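Local coordinates for protein beta-glucoside phosphorylase BglX (Unidentified, PDB 5VQE) that probably cleaves beta-glucosides by phosphorolysis, acting as a family GH3 enzyme that carries the sugar on a covalent glycosyl-enzyme linkage, at residues A[192-200]-A[219-227]; A[231-242]-A[279-290]. All coordinates share one frame; numbering follows the deposited sequence.

Contact 1: residues A[192-200]-A[219-227]; sequences IKHFPGDGV and WMDTYGRIY. With G2F (2-deoxy-2-fluoro-alpha-D-glucopyranose), chain B.
Tyr223 reaches from the helix into the loop 196-200 and meets it with CB, ring and OH. Its CB, 3.9 Å from Pro196 O, sits over one face of the Trp219 indole, toward its rim. Further out CD1 meets Gly197 CA at 3.5 Å, where a CB would clash with the ring; CE2 meets Val200 CG2 on the other flank. At the tip OH donates to Asp198 O at 2.6 Å, from above the carbonyl plane and off its lone pairs. A phenylalanine here would probably leave Asp198 O without this donor and the loop less firmly fixed. Trp219 NE1 donates to Pro196 O (2.7 Å), which lies almost in the indole plane; CG anti to the backbone N (chi1 -176°) turns the indole to it. The edge of Phe195 stands on the face of Tyr227 in a T-shaped stack, centroids 5.3 Å apart, while Ile192 CD1 packs against Tyr227 CD2. The Lys-His-Phe-Pro-Gly sequence, with cis peptides before His194 and Pro196, is a signature of family GH3. Lys193 NZ donates to O3 and O4 of the sugar, with Tyr145 O and Glu146 as further partners; His194 NE2 bonds O3 at 2.8 Å, and Asp150 holds its ND1. Trp219 and Tyr223 hold the loop by its carbonyls, just past the strand end whose Lys193 and His194 grip the sugar.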
loop_
_atom_site.group_PDB
_atom_site.type_symbol
_atom_site.label_atom_id
_atom_site.label_comp_id
_atom_site.label_asym_id
_atom_site.label_seq_id
_atom_site.Cartn_x
_atom_site.Cartn_y
_atom_site.Cartn_z
ATOM N N ILE A 192 -2.214 -10.515 1.324
ATOM C CA ILE A 192 -1.182 -10.146 2.288
ATOM C C ILE A 192 0.148 -9.979 1.562
ATOM O O ILE A 192 0.535 -10.823 0.742
ATOM C CB ILE A 192 -1.090 -11.173 3.430
ATOM C CG1 ILE A 192 -0.953 -12.612 2.906
ATOM C CG2 ILE A 192 -2.297 -11.019 4.357
ATOM C CD1 ILE A 192 -0.792 -13.657 4.032
ATOM N N LYS A 193 0.837 -8.872 1.850
ATOM C CA LYS A 193 2.083 -8.488 1.191
ATOM C C LYS A 193 2.929 -7.728 2.204
ATOM O O LYS A 193 2.406 -7.237 3.207
ATOM C CB LYS A 193 1.804 -7.641 -0.065
ATOM C CG LYS A 193 1.190 -6.262 0.198
ATOM C CD LYS A 193 0.805 -5.570 -1.114
ATOM C CE LYS A 193 0.454 -4.108 -0.911
ATOM N NZ LYS A 193 -0.095 -3.450 -2.141
ATOM N N HIS A 194 4.244 -7.622 1.973
ATOM C CA HIS A 194 5.003 -8.140 0.832
ATOM C C HIS A 194 5.909 -9.296 1.290
ATOM O O HIS A 194 6.863 -9.079 2.024
ATOM C CB HIS A 194 5.875 -7.036 0.226
ATOM C CG HIS A 194 5.118 -5.810 -0.191
ATOM N ND1 HIS A 194 4.867 -4.760 0.668
ATOM C CD2 HIS A 194 4.578 -5.456 -1.382
ATOM C CE1 HIS A 194 4.194 -3.817 0.028
ATOM N NE2 HIS A 194 4.010 -4.211 -1.220
ATOM N N PHE A 195 5.611 -10.501 0.873
ATOM C CA PHE A 195 6.323 -11.666 1.381
ATOM C C PHE A 195 7.688 -11.779 0.700
ATOM O O PHE A 195 7.790 -11.593 -0.517
ATOM C CB PHE A 195 5.487 -12.914 1.133
ATOM C CG PHE A 195 6.192 -14.209 1.442
ATOM C CD1 PHE A 195 6.836 -14.912 0.442
ATOM C CD2 PHE A 195 6.160 -14.749 2.723
ATOM C CE1 PHE A 195 7.473 -16.107 0.715
ATOM C CE2 PHE A 195 6.801 -15.946 2.999
ATOM C CZ PHE A 195 7.457 -16.618 1.993
ATOM N N PRO A 196 8.759 -12.121 1.441
ATOM C CA PRO A 196 8.878 -12.583 2.826
ATOM C C PRO A 196 8.973 -11.502 3.898
ATOM O O PRO A 196 9.224 -11.843 5.055
ATOM C CB PRO A 196 10.177 -13.398 2.786
ATOM C CG PRO A 196 11.011 -12.662 1.837
ATOM C CD PRO A 196 10.039 -12.265 0.732
ATOM N N GLY A 197 8.799 -10.235 3.530
ATOM C CA GLY A 197 8.630 -9.198 4.524
ATOM C C GLY A 197 9.513 -7.986 4.345
ATOM O O GLY A 197 10.727 -8.053 4.560
ATOM N N ASP A 198 8.918 -6.856 3.977
ATOM C CA ASP A 198 9.692 -5.632 3.944
ATOM C C ASP A 198 9.783 -5.031 5.347
ATOM O O ASP A 198 9.052 -5.410 6.273
ATOM C CB ASP A 198 9.086 -4.627 2.968
ATOM C CG ASP A 198 10.147 -3.796 2.267
ATOM O OD1 ASP A 198 11.252 -3.643 2.840
ATOM O OD2 ASP A 198 9.896 -3.323 1.137
ATOM N N GLY A 199 10.714 -4.090 5.503
ATOM C CA GLY A 199 10.853 -3.325 6.724
ATOM C C GLY A 199 12.120 -3.579 7.516
ATOM O O GLY A 199 12.364 -2.857 8.488
ATOM N N VAL A 200 12.921 -4.584 7.157
ATOM C CA VAL A 200 14.208 -4.817 7.816
ATOM C C VAL A 200 15.311 -4.007 7.149
ATOM O O VAL A 200 16.048 -3.272 7.809
ATOM C CB VAL A 200 14.533 -6.329 7.809
ATOM C CG1 VAL A 200 15.883 -6.601 8.438
ATOM C CG2 VAL A 200 13.451 -7.110 8.550
ATOM N N TRP A 219 13.332 -14.164 12.076
ATOM C CA TRP A 219 12.283 -14.004 11.072
ATOM C C TRP A 219 11.059 -14.821 11.448
ATOM O O TRP A 219 9.928 -14.318 11.441
ATOM C CB TRP A 219 12.801 -14.418 9.688
ATOM C CG TRP A 219 11.799 -14.182 8.586
ATOM C CD1 TRP A 219 11.666 -13.051 7.845
ATOM C CD2 TRP A 219 10.791 -15.093 8.110
ATOM N NE1 TRP A 219 10.643 -13.192 6.940
ATOM C CE2 TRP A 219 10.095 -14.439 7.076
ATOM C CE3 TRP A 219 10.413 -16.392 8.458
ATOM C CZ2 TRP A 219 9.034 -15.035 6.390
ATOM C CZ3 TRP A 219 9.363 -16.986 7.773
ATOM C CH2 TRP A 219 8.688 -16.308 6.752
ATOM N N MET A 220 11.274 -16.081 11.817
ATOM C CA MET A 220 10.161 -16.945 12.175
ATOM C C MET A 220 9.339 -16.338 13.307
ATOM O O MET A 220 8.105 -16.409 13.292
ATOM C CB MET A 220 10.689 -18.334 12.554
ATOM C CG MET A 220 9.660 -19.439 12.469
ATOM S SD MET A 220 8.921 -19.573 10.820
ATOM C CE MET A 220 10.291 -20.065 9.809
ATOM N N ASP A 221 10.003 -15.716 14.287
ATOM C CA ASP A 221 9.318 -15.176 15.460
ATOM C C ASP A 221 8.585 -13.869 15.187
ATOM O O ASP A 221 7.770 -13.458 16.019
ATOM C CB ASP A 221 10.310 -14.929 16.606
ATOM C CG ASP A 221 11.035 -16.188 17.053
ATOM O OD1 ASP A 221 10.485 -17.302 16.919
ATOM O OD2 ASP A 221 12.169 -16.051 17.557
ATOM N N THR A 222 8.864 -13.197 14.071
ATOM C CA THR A 222 8.223 -11.924 13.766
ATOM C C THR A 222 7.410 -12.034 12.477
ATOM O O THR A 222 6.183 -12.203 12.529
ATOM C CB THR A 222 9.280 -10.815 13.691
ATOM O OG1 THR A 222 10.261 -11.126 12.692
ATOM C CG2 THR A 222 9.987 -10.674 15.039
ATOM N N TYR A 223 8.063 -11.957 11.316
ATOM C CA TYR A 223 7.328 -12.071 10.054
ATOM C C TYR A 223 6.581 -13.397 9.959
ATOM O O TYR A 223 5.406 -13.434 9.574
ATOM C CB TYR A 223 8.283 -11.902 8.869
ATOM C CG TYR A 223 8.747 -10.480 8.719
ATOM C CD1 TYR A 223 8.017 -9.565 7.969
ATOM C CD2 TYR A 223 9.893 -10.032 9.361
ATOM C CE1 TYR A 223 8.436 -8.248 7.848
ATOM C CE2 TYR A 223 10.310 -8.718 9.241
ATOM C CZ TYR A 223 9.575 -7.836 8.485
ATOM O OH TYR A 223 9.991 -6.528 8.370
ATOM N N GLY A 224 7.244 -14.502 10.297
ATOM C CA GLY A 224 6.584 -15.794 10.213
ATOM C C GLY A 224 5.348 -15.876 11.090
ATOM O O GLY A 224 4.325 -16.436 10.690
ATOM N N ARG A 225 5.418 -15.299 12.291
ATOM C CA ARG A 225 4.257 -15.275 13.172
ATOM C C ARG A 225 3.091 -14.530 12.537
ATOM O O ARG A 225 1.939 -14.964 12.641
ATOM C CB ARG A 225 4.635 -14.627 14.500
ATOM C CG ARG A 225 3.518 -14.589 15.525
ATOM C CD ARG A 225 4.008 -13.946 16.814
ATOM N NE ARG A 225 2.927 -13.702 17.764
ATOM C CZ ARG A 225 2.459 -14.610 18.618
ATOM N NH1 ARG A 225 2.967 -15.834 18.644
ATOM N NH2 ARG A 225 1.473 -14.298 19.444
ATOM N N ILE A 226 3.370 -13.404 11.881
ATOM C CA ILE A 226 2.312 -12.614 11.251
ATOM C C ILE A 226 1.717 -13.363 10.065
ATOM O O ILE A 226 0.491 -13.493 9.939
ATOM C CB ILE A 226 2.856 -11.237 10.828
ATOM C CG1 ILE A 226 3.362 -10.468 12.049
ATOM C CG2 ILE A 226 1.781 -10.437 10.100
ATOM C CD1 ILE A 226 4.079 -9.193 11.695
ATOM N N TYR A 227 2.569 -13.851 9.164
ATOM C CA TYR A 227 2.053 -14.592 8.018
ATOM C C TYR A 227 1.213 -15.783 8.466
ATOM O O TYR A 227 0.111 -16.000 7.949
ATOM C CB TYR A 227 3.206 -15.015 7.103
ATOM C CG TYR A 227 3.552 -13.892 6.161
ATOM C CD1 TYR A 227 4.543 -12.971 6.474
ATOM C CD2 TYR A 227 2.830 -13.710 4.984
ATOM C CE1 TYR A 227 4.825 -11.920 5.629
ATOM C CE2 TYR A 227 3.113 -12.663 4.130
ATOM C CZ TYR A 227 4.097 -11.770 4.460
ATOM O OH TYR A 227 4.363 -10.725 3.616
HETATM C C1 G2F B . 4.418 -4.214 -6.427
HETATM C C2 G2F B . 4.248 -3.482 -5.057
HETATM C C3 G2F B . 2.882 -3.917 -4.446
HETATM C C4 G2F B . 1.756 -3.621 -5.484
HETATM C C5 G2F B . 2.093 -4.395 -6.804
HETATM C C6 G2F B . 1.027 -4.079 -7.927
HETATM O O3 G2F B . 2.626 -3.087 -3.344
HETATM O O4 G2F B . 0.568 -4.172 -4.981
HETATM O O5 G2F B . 3.342 -3.930 -7.287
HETATM O O6 G2F B . 0.915 -2.690 -8.052
HETATM F F2 G2F B . 5.239 -3.842 -4.213
#

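Contact 2: residues A[231-242]-A[279-290]; sequences IEDGAETLMSAH and FHFNGLICTDAT. With G2F (2-deoxy-2-fluoro-alpha-D-glucopyranose), chain B.
Phe281 fills the apolar centre, its CE2 3.7 Å from Leu238 CB and its CD1 3.8 Å from Ile231 CG1. Its chi1 of 178° swings the ring away from the backbone N and back over Gly283 N, which sits against the middle of one face; Ala235 O lies at the ring edge. Ile231 CD1 touches the CB atoms of both Phe281 and Phe279, and Leu275 of helix 268-278 also touches Leu238. Outward from this core, strands 237-240 and 284-287 pair in parallel, as neighbouring strands of the GH3 barrel joined by a beta-alpha-beta crossover through that helix. Leu238 bonds Leu284 O through its N and Cys286 N through its O, and Ser240 N continues the pattern to Cys286 O (2.7 Å). On the face shared with Cys286, Met239 bends at its thioether (chi3 -74°) and brings CE to 3.5 Å from O4 of the sugar. At one polar end a water bridges Glu232 OE2 and Phe279 O, and a second lies within reach of both. At the other, His242 NE2 donates to Ala289 O (2.8 Å) from above the carbonyl plane, and its ND1 is bonded to Ser265. Beside it Asp288 N donates to Ser240 O, and Asp288 OD1 is joined covalently to C1 of the sugar at 1.4 Å. The linkage is that of a trapped glycosyl-enzyme, consistent with Asp288 serving as the nucleophile of a retaining mechanism.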
loop_
_atom_site.group_PDB
_atom_site.type_symbol
_atom_site.label_atom_id
_atom_site.label_comp_id
_atom_site.label_asym_id
_atom_site.label_seq_id
_atom_site.Cartn_x
_atom_site.Cartn_y
_atom_site.Cartn_z
ATOM N N ILE A 231 -2.719 -16.295 7.480
ATOM C CA ILE A 231 -3.056 -17.502 6.737
ATOM C C ILE A 231 -4.174 -18.253 7.445
ATOM O O ILE A 231 -5.173 -18.645 6.831
ATOM C CB ILE A 231 -1.805 -18.377 6.553
ATOM C CG1 ILE A 231 -0.829 -17.688 5.592
ATOM C CG2 ILE A 231 -2.172 -19.757 6.030
ATOM C CD1 ILE A 231 0.563 -18.290 5.579
ATOM N N GLU A 232 -4.030 -18.456 8.755
ATOM C CA GLU A 232 -5.066 -19.156 9.503
ATOM C C GLU A 232 -6.367 -18.375 9.507
ATOM O O GLU A 232 -7.450 -18.975 9.530
ATOM C CB GLU A 232 -4.591 -19.420 10.929
ATOM C CG GLU A 232 -3.336 -20.282 10.999
ATOM C CD GLU A 232 -3.453 -21.549 10.169
ATOM O OE1 GLU A 232 -4.480 -22.250 10.299
ATOM O OE2 GLU A 232 -2.527 -21.832 9.373
ATOM N N ASP A 233 -6.285 -17.044 9.465
ATOM C CA ASP A 233 -7.470 -16.197 9.418
ATOM C C ASP A 233 -8.210 -16.300 8.090
ATOM O O ASP A 233 -9.332 -15.794 7.992
ATOM C CB ASP A 233 -7.058 -14.742 9.706
ATOM C CG ASP A 233 -8.243 -13.768 9.742
ATOM O OD1 ASP A 233 -9.149 -13.933 10.591
ATOM O OD2 ASP A 233 -8.246 -12.809 8.938
ATOM N N GLY A 234 -7.628 -16.945 7.079
ATOM C CA GLY A 234 -8.296 -17.147 5.806
ATOM C C GLY A 234 -7.862 -16.239 4.672
ATOM O O GLY A 234 -8.597 -16.116 3.686
ATOM N N ALA A 235 -6.692 -15.615 4.767
ATOM C CA ALA A 235 -6.190 -14.796 3.675
ATOM C C ALA A 235 -6.284 -15.548 2.353
ATOM O O ALA A 235 -5.814 -16.685 2.232
ATOM C CB ALA A 235 -4.748 -14.393 3.962
ATOM N N GLU A 236 -6.910 -14.910 1.361
ATOM C CA GLU A 236 -7.204 -15.594 0.108
ATOM C C GLU A 236 -5.989 -15.641 -0.807
ATOM O O GLU A 236 -5.744 -16.665 -1.454
ATOM C CB GLU A 236 -8.366 -14.919 -0.608
ATOM C CG GLU A 236 -9.674 -14.969 0.165
ATOM C CD GLU A 236 -9.860 -13.812 1.117
ATOM O OE1 GLU A 236 -8.941 -12.967 1.247
ATOM O OE2 GLU A 236 -10.941 -13.748 1.742
ATOM N N THR A 237 -5.227 -14.551 -0.875
ATOM C CA THR A 237 -4.094 -14.461 -1.778
ATOM C C THR A 237 -2.923 -13.839 -1.030
ATOM O O THR A 237 -3.092 -13.204 0.018
ATOM C CB THR A 237 -4.413 -13.644 -3.044
ATOM O OG1 THR A 237 -4.352 -12.236 -2.762
ATOM C CG2 THR A 237 -5.802 -13.998 -3.609
ATOM N N LEU A 238 -1.733 -14.047 -1.585
ATOM C CA LEU A 238 -0.484 -13.567 -1.018
ATOM C C LEU A 238 0.401 -13.071 -2.152
ATOM O O LEU A 238 0.444 -13.678 -3.228
ATOM C CB LEU A 238 0.209 -14.680 -0.222
ATOM C CG LEU A 238 1.610 -14.431 0.334
ATOM C CD1 LEU A 238 1.778 -15.179 1.638
ATOM C CD2 LEU A 238 2.681 -14.865 -0.661
ATOM N N MET A 239 1.098 -11.971 -1.917
ATOM C CA MET A 239 1.973 -11.384 -2.926
ATOM C C MET A 239 3.423 -11.641 -2.543
ATOM O O MET A 239 3.892 -11.172 -1.497
ATOM C CB MET A 239 1.714 -9.888 -3.093
ATOM C CG MET A 239 2.550 -9.264 -4.203
ATOM S SD MET A 239 2.173 -7.534 -4.518
ATOM C CE MET A 239 0.619 -7.666 -5.365
ATOM N N SER A 240 4.124 -12.383 -3.391
ATOM C CA SER A 240 5.538 -12.685 -3.198
ATOM C C SER A 240 6.377 -11.625 -3.900
ATOM O O SER A 240 6.306 -11.475 -5.125
ATOM C CB SER A 240 5.855 -14.084 -3.730
ATOM O OG SER A 240 7.195 -14.458 -3.415
ATOM N N ALA A 241 7.164 -10.890 -3.131
ATOM C CA ALA A 241 7.813 -9.687 -3.621
ATOM C C ALA A 241 9.291 -9.946 -3.867
ATOM O O ALA A 241 9.795 -11.054 -3.693
ATOM C CB ALA A 241 7.596 -8.534 -2.641
ATOM N N HIS A 242 9.990 -8.893 -4.278
ATOM C CA HIS A 242 11.356 -9.026 -4.773
ATOM C C HIS A 242 12.361 -8.789 -3.655
ATOM O O HIS A 242 13.305 -8.009 -3.762
ATOM C CB HIS A 242 11.560 -8.071 -5.938
ATOM C CG HIS A 242 10.407 -8.056 -6.888
ATOM N ND1 HIS A 242 9.854 -9.208 -7.402
ATOM C CD2 HIS A 242 9.681 -7.029 -7.396
ATOM C CE1 HIS A 242 8.842 -8.893 -8.193
ATOM N NE2 HIS A 242 8.715 -7.577 -8.204
ATOM N N PHE A 279 4.054 -23.516 6.305
ATOM C CA PHE A 279 2.859 -22.791 6.732
ATOM C C PHE A 279 1.570 -23.324 6.117
ATOM O O PHE A 279 0.487 -22.865 6.501
ATOM C CB PHE A 279 2.965 -21.304 6.381
ATOM C CG PHE A 279 4.078 -20.572 7.081
ATOM C CD1 PHE A 279 4.786 -21.148 8.130
ATOM C CD2 PHE A 279 4.401 -19.281 6.694
ATOM C CE1 PHE A 279 5.803 -20.450 8.763
ATOM C CE2 PHE A 279 5.411 -18.577 7.332
ATOM C CZ PHE A 279 6.110 -19.161 8.365
ATOM N N HIS A 280 1.653 -24.238 5.155
ATOM C CA HIS A 280 0.472 -24.828 4.530
ATOM C C HIS A 280 -0.484 -23.755 4.004
ATOM O O HIS A 280 -1.707 -23.883 4.096
ATOM C CB HIS A 280 -0.238 -25.760 5.507
ATOM C CG HIS A 280 0.683 -26.752 6.147
ATOM N ND1 HIS A 280 1.198 -27.834 5.466
ATOM C CD2 HIS A 280 1.219 -26.798 7.389
ATOM C CE1 HIS A 280 1.995 -28.518 6.269
ATOM N NE2 HIS A 280 2.027 -27.908 7.440
ATOM N N PHE A 281 0.076 -22.685 3.439
ATOM C CA PHE A 281 -0.757 -21.709 2.752
ATOM C C PHE A 281 -1.354 -22.361 1.517
ATOM O O PHE A 281 -0.640 -22.982 0.721
ATOM C CB PHE A 281 0.044 -20.469 2.365
ATOM C CG PHE A 281 -0.765 -19.444 1.605
ATOM C CD1 PHE A 281 -1.910 -18.905 2.155
ATOM C CD2 PHE A 281 -0.376 -19.026 0.344
ATOM C CE1 PHE A 281 -2.659 -17.964 1.462
ATOM C CE2 PHE A 281 -1.125 -18.085 -0.358
ATOM C CZ PHE A 281 -2.267 -17.559 0.209
ATOM N N ASN A 282 -2.669 -22.240 1.369
ATOM C CA ASN A 282 -3.388 -22.936 0.313
ATOM C C ASN A 282 -4.013 -21.983 -0.696
ATOM O O ASN A 282 -4.630 -22.447 -1.662
ATOM C CB ASN A 282 -4.471 -23.838 0.929
ATOM C CG ASN A 282 -5.172 -24.702 -0.097
ATOM O OD1 ASN A 282 -4.532 -25.354 -0.921
ATOM N ND2 ASN A 282 -6.500 -24.707 -0.058
ATOM N N GLY A 283 -3.846 -20.671 -0.517
ATOM C CA GLY A 283 -4.434 -19.684 -1.400
ATOM C C GLY A 283 -3.563 -19.370 -2.604
ATOM O O GLY A 283 -2.590 -20.057 -2.910
ATOM N N LEU A 284 -3.927 -18.289 -3.288
ATOM C CA LEU A 284 -3.266 -17.875 -4.520
ATOM C C LEU A 284 -2.017 -17.055 -4.214
ATOM O O LEU A 284 -2.061 -16.112 -3.416
ATOM C CB LEU A 284 -4.238 -17.055 -5.371
ATOM C CG LEU A 284 -3.937 -16.776 -6.854
ATOM C CD1 LEU A 284 -5.122 -16.111 -7.499
ATOM C CD2 LEU A 284 -2.746 -15.854 -7.053
ATOM N N ILE A 285 -0.912 -17.387 -4.874
ATOM C CA ILE A 285 0.331 -16.626 -4.770
ATOM C C ILE A 285 0.523 -15.849 -6.067
ATOM O O ILE A 285 0.546 -16.438 -7.154
ATOM C CB ILE A 285 1.541 -17.537 -4.506
ATOM C CG1 ILE A 285 1.409 -18.264 -3.172
ATOM C CG2 ILE A 285 2.829 -16.722 -4.524
ATOM C CD1 ILE A 285 2.466 -19.327 -2.948
ATOM N N CYS A 286 0.672 -14.536 -5.962
ATOM C CA CYS A 286 1.024 -13.714 -7.113
ATOM C C CYS A 286 2.335 -13.000 -6.831
ATOM O O CYS A 286 2.710 -12.788 -5.674
ATOM C CB CYS A 286 -0.075 -12.703 -7.459
ATOM S SG CYS A 286 -0.376 -11.429 -6.211
ATOM N N THR A 287 3.050 -12.658 -7.897
ATOM C CA THR A 287 4.267 -11.887 -7.725
ATOM C C THR A 287 3.928 -10.411 -7.557
ATOM O O THR A 287 2.840 -9.947 -7.909
ATOM C CB THR A 287 5.225 -12.061 -8.908
ATOM O OG1 THR A 287 4.715 -11.399 -10.069
ATOM C CG2 THR A 287 5.433 -13.539 -9.249
ATOM N N ASP A 288 4.865 -9.681 -6.968
ATOM C CA ASP A 288 4.850 -8.241 -7.114
ATOM C C ASP A 288 5.210 -7.899 -8.556
ATOM O O ASP A 288 5.715 -8.741 -9.305
ATOM C CB ASP A 288 5.822 -7.598 -6.129
ATOM C CG ASP A 288 5.644 -6.100 -6.029
ATOM O OD1 ASP A 288 4.502 -5.603 -6.257
ATOM O OD2 ASP A 288 6.658 -5.457 -5.716
ATOM N N ALA A 289 4.923 -6.656 -8.944
ATOM C CA ALA A 289 5.078 -6.218 -10.332
ATOM C C ALA A 289 6.439 -6.609 -10.901
ATOM O O ALA A 289 7.484 -6.282 -10.327
ATOM C CB ALA A 289 4.887 -4.699 -10.410
ATOM N N THR A 290 6.426 -7.291 -12.052
ATOM C CA THR A 290 7.631 -7.924 -12.586
ATOM C C THR A 290 8.539 -6.974 -13.355
ATOM O O THR A 290 9.625 -7.395 -13.767
ATOM C CB THR A 290 7.278 -9.092 -13.509
ATOM O OG1 THR A 290 6.753 -8.586 -14.742
ATOM C CG2 THR A 290 6.265 -10.043 -12.855
HETATM C C1 G2F B . 4.418 -4.214 -6.427
HETATM C C2 G2F B . 4.248 -3.482 -5.057
HETATM C C3 G2F B . 2.882 -3.917 -4.446
HETATM C C4 G2F B . 1.756 -3.621 -5.484
HETATM C C5 G2F B . 2.093 -4.395 -6.804
HETATM C C6 G2F B . 1.027 -4.079 -7.927
HETATM O O3 G2F B . 2.626 -3.087 -3.344
HETATM O O4 G2F B . 0.568 -4.172 -4.981
HETATM O O5 G2F B . 3.342 -3.930 -7.287
HETATM O O6 G2F B . 0.915 -2.690 -8.052
HETATM F F2 G2F B . 5.239 -3.842 -4.213
HETATM O O HOH W 1 0.194 -21.251 8.855
HETATM O O HOH W 2 -2.130 -23.334 7.257
#

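Overall arrangement
Contacts 1 and 2 follow one another along the chain within the TIM-barrel domain, their centres about 12 Å apart. The end of strand 191-195, the loop after it and helix 216-232 make contact 1; the end of that same helix leads into strand 237-244, which pairs with strand 284-287 in contact 2. Strand 237-244 lies between the other two in the parallel sheet and links the contacts: Met239 N approaches Ile192 O at 3.0 Å, a probable hydrogen bond, and Met220 of the helix packs on Phe279. Both contacts reach the sugar from neighbouring strands, and Asn92 and Arg163 bond it as well. One sheet thus brings different groups to a single glucosyl unit.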